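Local structure of DNA ligase (Archaeoglobus fulgidus, 3GDE) at residues C453-V464 with V536-V545. The protein probably seals nicks in double-stranded DNA during replication, recombination and repair, using ATP and magnesium and passing through an adenylated lysine intermediate. Residues are numbered along the deposited sequence; the frame is centred on the assembly and turned at random.
Sequences CLDPVTGKLLKV and VDEADTIERV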
loop_
_atom_site.group_PDB
_atom_site.type_symbol
_atom_site.label_atom_id
_atom_site.label_comp_id
_atom_site.label_asym_id
_atom_site.label_seq_id
_atom_site.Cartn_x
_atom_site.Cartn_y
_atom_site.Cartn_z
ATOM N N CYS A 453 -8.062 8.550 -7.157
ATOM C CA CYS A 453 -7.515 7.224 -7.383
ATOM C C CYS A 453 -6.049 7.351 -7.848
ATOM O O CYS A 453 -5.582 8.443 -8.149
ATOM C CB CYS A 453 -8.371 6.455 -8.402
ATOM S SG CYS A 453 -8.247 7.016 -10.107
ATOM N N LEU A 454 -5.344 6.225 -7.912
ATOM C CA LEU A 454 -3.926 6.201 -8.227
ATOM C C LEU A 454 -3.608 5.754 -9.664
ATOM O O LEU A 454 -4.186 4.797 -10.175
ATOM C CB LEU A 454 -3.204 5.305 -7.214
ATOM C CG LEU A 454 -1.702 5.054 -7.412
ATOM C CD1 LEU A 454 -0.860 6.233 -6.899
ATOM C CD2 LEU A 454 -1.301 3.729 -6.742
ATOM N N ASP A 455 -2.700 6.473 -10.316
ATOM C CA ASP A 455 -2.110 6.018 -11.565
ATOM C C ASP A 455 -0.820 5.308 -11.170
ATOM O O ASP A 455 0.147 5.957 -10.778
ATOM C CB ASP A 455 -1.833 7.210 -12.486
ATOM C CG ASP A 455 -1.148 6.814 -13.807
ATOM O OD1 ASP A 455 -0.666 5.671 -13.951
ATOM O OD2 ASP A 455 -1.087 7.668 -14.711
ATOM N N PRO A 456 -0.809 3.964 -11.234
ATOM C CA PRO A 456 0.333 3.205 -10.720
ATOM C C PRO A 456 1.623 3.302 -11.562
ATOM O O PRO A 456 2.678 2.916 -11.077
ATOM C CB PRO A 456 -0.193 1.767 -10.685
ATOM C CG PRO A 456 -1.189 1.725 -11.773
ATOM C CD PRO A 456 -1.853 3.075 -11.770
ATOM N N VAL A 457 1.552 3.810 -12.791
ATOM C CA VAL A 457 2.785 4.011 -13.557
ATOM C C VAL A 457 3.544 5.287 -13.173
ATOM O O VAL A 457 4.773 5.262 -13.047
ATOM C CB VAL A 457 2.658 3.777 -15.124
ATOM C CG1 VAL A 457 1.290 3.227 -15.539
ATOM C CG2 VAL A 457 3.111 5.014 -15.954
ATOM N N THR A 458 2.807 6.373 -12.941
ATOM C CA THR A 458 3.401 7.657 -12.599
ATOM C C THR A 458 3.320 8.007 -11.105
ATOM O O THR A 458 3.975 8.948 -10.646
ATOM C CB THR A 458 2.736 8.804 -13.399
ATOM O OG1 THR A 458 1.351 8.908 -13.032
ATOM C CG2 THR A 458 2.852 8.559 -14.908
ATOM N N GLY A 459 2.493 7.268 -10.363
ATOM C CA GLY A 459 2.172 7.592 -8.969
ATOM C C GLY A 459 1.320 8.849 -8.780
ATOM O O GLY A 459 1.126 9.319 -7.656
ATOM N N LYS A 460 0.827 9.415 -9.874
ATOM C CA LYS A 460 -0.023 10.607 -9.788
ATOM C C LYS A 460 -1.422 10.258 -9.263
ATOM O O LYS A 460 -1.912 9.152 -9.479
ATOM C CB LYS A 460 -0.090 11.317 -11.141
ATOM C CG LYS A 460 1.209 12.049 -11.493
ATOM C CD LYS A 460 1.418 12.179 -12.993
ATOM C CE LYS A 460 1.074 13.558 -13.490
ATOM N NZ LYS A 460 1.641 13.804 -14.855
ATOM N N LEU A 461 -2.040 11.200 -8.554
ATOM C CA LEU A 461 -3.401 11.023 -8.043
ATOM C C LEU A 461 -4.382 11.713 -8.971
ATOM O O LEU A 461 -4.257 12.916 -9.231
ATOM C CB LEU A 461 -3.557 11.585 -6.623
ATOM C CG LEU A 461 -3.228 10.784 -5.359
ATOM C CD1 LEU A 461 -3.071 9.273 -5.614
ATOM C CD2 LEU A 461 -2.003 11.326 -4.706
ATOM N N LEU A 462 -5.346 10.948 -9.478
ATOM C CA LEU A 462 -6.347 11.475 -10.393
ATOM C C LEU A 462 -7.692 11.609 -9.675
ATOM O O LEU A 462 -8.251 10.616 -9.181
ATOM C CB LEU A 462 -6.462 10.594 -11.649
ATOM C CG LEU A 462 -5.170 10.157 -12.366
ATOM C CD1 LEU A 462 -5.461 9.249 -13.554
ATOM C CD2 LEU A 462 -4.366 11.355 -12.828
ATOM N N LYS A 463 -8.191 12.846 -9.605
ATOM C CA LYS A 463 -9.469 13.148 -8.957
ATOM C C LYS A 463 -10.617 12.364 -9.565
ATOM O O LYS A 463 -10.675 12.149 -10.770
ATOM C CB LYS A 463 -9.793 14.640 -8.999
ATOM C CG LYS A 463 -9.196 15.426 -7.856
ATOM C CD LYS A 463 -10.088 16.613 -7.497
ATOM C CE LYS A 463 -9.342 17.610 -6.631
ATOM N NZ LYS A 463 -10.202 18.768 -6.254
ATOM N N VAL A 464 -11.541 11.961 -8.708
ATOM C CA VAL A 464 -12.578 11.032 -9.098
ATOM C C VAL A 464 -13.935 11.432 -8.484
ATOM O O VAL A 464 -14.988 10.966 -8.906
ATOM C CB VAL A 464 -12.100 9.590 -8.776
ATOM C CG1 VAL A 464 -13.008 8.864 -7.816
ATOM C CG2 VAL A 464 -11.843 8.817 -10.047
ATOM N N VAL A 536 -1.363 5.668 0.672
ATOM C CA VAL A 536 -1.825 6.240 -0.607
ATOM C C VAL A 536 -1.485 5.362 -1.807
ATOM O O VAL A 536 -2.217 5.359 -2.792
ATOM C CB VAL A 536 -1.385 7.731 -0.875
ATOM C CG1 VAL A 536 -0.949 8.419 0.380
ATOM C CG2 VAL A 536 -0.297 7.830 -1.957
ATOM N N ASP A 537 -0.402 4.594 -1.731
ATOM C CA ASP A 537 -0.111 3.690 -2.844
ATOM C C ASP A 537 -0.877 2.360 -2.775
ATOM O O ASP A 537 -0.684 1.493 -3.621
ATOM C CB ASP A 537 1.397 3.530 -3.099
ATOM C CG ASP A 537 2.113 2.801 -1.991
ATOM O OD1 ASP A 537 1.687 1.666 -1.658
ATOM O OD2 ASP A 537 3.124 3.353 -1.476
ATOM N N GLU A 538 -1.770 2.221 -1.795
ATOM C CA GLU A 538 -2.730 1.110 -1.800
ATOM C C GLU A 538 -4.167 1.549 -2.134
ATOM O O GLU A 538 -5.101 0.759 -2.016
ATOM C CB GLU A 538 -2.680 0.291 -0.504
ATOM C CG GLU A 538 -1.418 -0.551 -0.329
ATOM C CD GLU A 538 -1.154 -1.543 -1.485
ATOM O OE1 GLU A 538 0.032 -1.874 -1.708
ATOM O OE2 GLU A 538 -2.108 -1.993 -2.177
ATOM N N ALA A 539 -4.328 2.799 -2.570
ATOM C CA ALA A 539 -5.614 3.287 -3.036
ATOM C C ALA A 539 -5.927 2.611 -4.354
ATOM O O ALA A 539 -5.020 2.206 -5.084
ATOM C CB ALA A 539 -5.597 4.790 -3.206
ATOM N N ASP A 540 -7.209 2.488 -4.660
ATOM C CA ASP A 540 -7.617 1.866 -5.908
ATOM C C ASP A 540 -7.115 2.644 -7.116
ATOM O O ASP A 540 -7.027 3.872 -7.088
ATOM C CB ASP A 540 -9.127 1.650 -5.938
ATOM C CG ASP A 540 -9.549 0.477 -5.070
ATOM O OD1 ASP A 540 -9.285 -0.685 -5.474
ATOM O OD2 ASP A 540 -10.122 0.713 -3.987
ATOM N N THR A 541 -6.758 1.900 -8.157
ATOM C CA THR A 541 -6.077 2.449 -9.325
ATOM C C THR A 541 -7.056 2.927 -10.383
ATOM O O THR A 541 -8.211 2.484 -10.412
ATOM C CB THR A 541 -5.119 1.403 -9.944
ATOM O OG1 THR A 541 -5.862 0.239 -10.334
ATOM C CG2 THR A 541 -4.043 0.999 -8.940
ATOM N N ILE A 542 -6.602 3.837 -11.244
ATOM C CA ILE A 542 -7.402 4.269 -12.401
ATOM C C ILE A 542 -7.898 3.086 -13.263
ATOM O O ILE A 542 -9.007 3.127 -13.809
ATOM C CB ILE A 542 -6.652 5.332 -13.261
ATOM C CG1 ILE A 542 -7.541 5.868 -14.390
ATOM C CG2 ILE A 542 -5.319 4.789 -13.808
ATOM C CD1 ILE A 542 -8.789 6.598 -13.915
ATOM N N GLU A 543 -7.079 2.038 -13.357
ATOM C CA GLU A 543 -7.452 0.797 -14.034
ATOM C C GLU A 543 -8.654 0.111 -13.374
ATOM O O GLU A 543 -9.561 -0.343 -14.066
ATOM C CB GLU A 543 -6.251 -0.158 -14.117
ATOM C CG GLU A 543 -6.536 -1.504 -14.786
ATOM C CD GLU A 543 -5.276 -2.220 -15.281
ATOM O OE1 GLU A 543 -4.155 -1.940 -14.768
ATOM O OE2 GLU A 543 -5.416 -3.075 -16.189
ATOM N N ARG A 544 -8.658 0.045 -12.042
ATOM C CA ARG A 544 -9.792 -0.498 -11.299
ATOM C C ARG A 544 -11.084 0.280 -11.610
ATOM O O ARG A 544 -12.111 -0.316 -11.954
ATOM C CB ARG A 544 -9.513 -0.502 -9.791
ATOM C CG ARG A 544 -10.591 -1.210 -8.950
ATOM C CD ARG A 544 -10.197 -2.651 -8.589
ATOM N NE ARG A 544 -11.341 -3.479 -8.193
ATOM C CZ ARG A 544 -11.866 -3.522 -6.969
ATOM N NH1 ARG A 544 -11.364 -2.773 -5.993
ATOM N NH2 ARG A 544 -12.905 -4.315 -6.716
ATOM N N VAL A 545 -11.017 1.606 -11.493
ATOM C CA VAL A 545 -12.167 2.470 -11.745
ATOM C C VAL A 545 -12.732 2.217 -13.151
ATOM O O VAL A 545 -13.946 2.038 -13.318
ATOM C CB VAL A 545 -11.820 3.981 -11.517
ATOM C CG1 VAL A 545 -13.022 4.886 -11.830
ATOM C CG2 VAL A 545 -11.342 4.208 -10.089
#
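Cys453 SG lies against the first turn of helix 542-550, 3.7 Å from Ile542 CA, where a beta hairpin of the C-terminal OB-fold domain (strands 446-454 and 461-467) meets the chain entering that helix. With chi1 at 72° the sulfur lies between its own N and carbonyl carbon, which sets it against the Ile542 backbone, and Ile542 CD1 reaches it at 3.9 Å. Leu462 CD1 closes on Ile542 CG1 from the partner strand, while Val545 CG2 packs on Cys453 CB; Tyr520 adds to this apolar patch. Farther along, Leu454 CD2 rests on the 3-10 turn 536-538, 3.9 Å from Asp537 O. Pro456 crosses Thr541 at about a right angle, CG to CG2. A single beta bridge joins the backbones: Leu454 N donates to Asp540 O (3.0 Å, 166°), and Leu454 O accepts from Ile542 N at 2.8 Å. Thr541 is the N-cap, its OG1 accepting from Arg544 N. The Asp540 side chain, about 6 Å from that of Arg414, a predicted ATP ligand, accepts from Asp429 N through OD2. Arg544, salt-bridged also to Glu426, completes a salt bridge here: NH1 meets Asp540 OD1 from above the carboxylate plane at 3.0 Å, whereas OD1 lies in the guanidinium plane, at its edge.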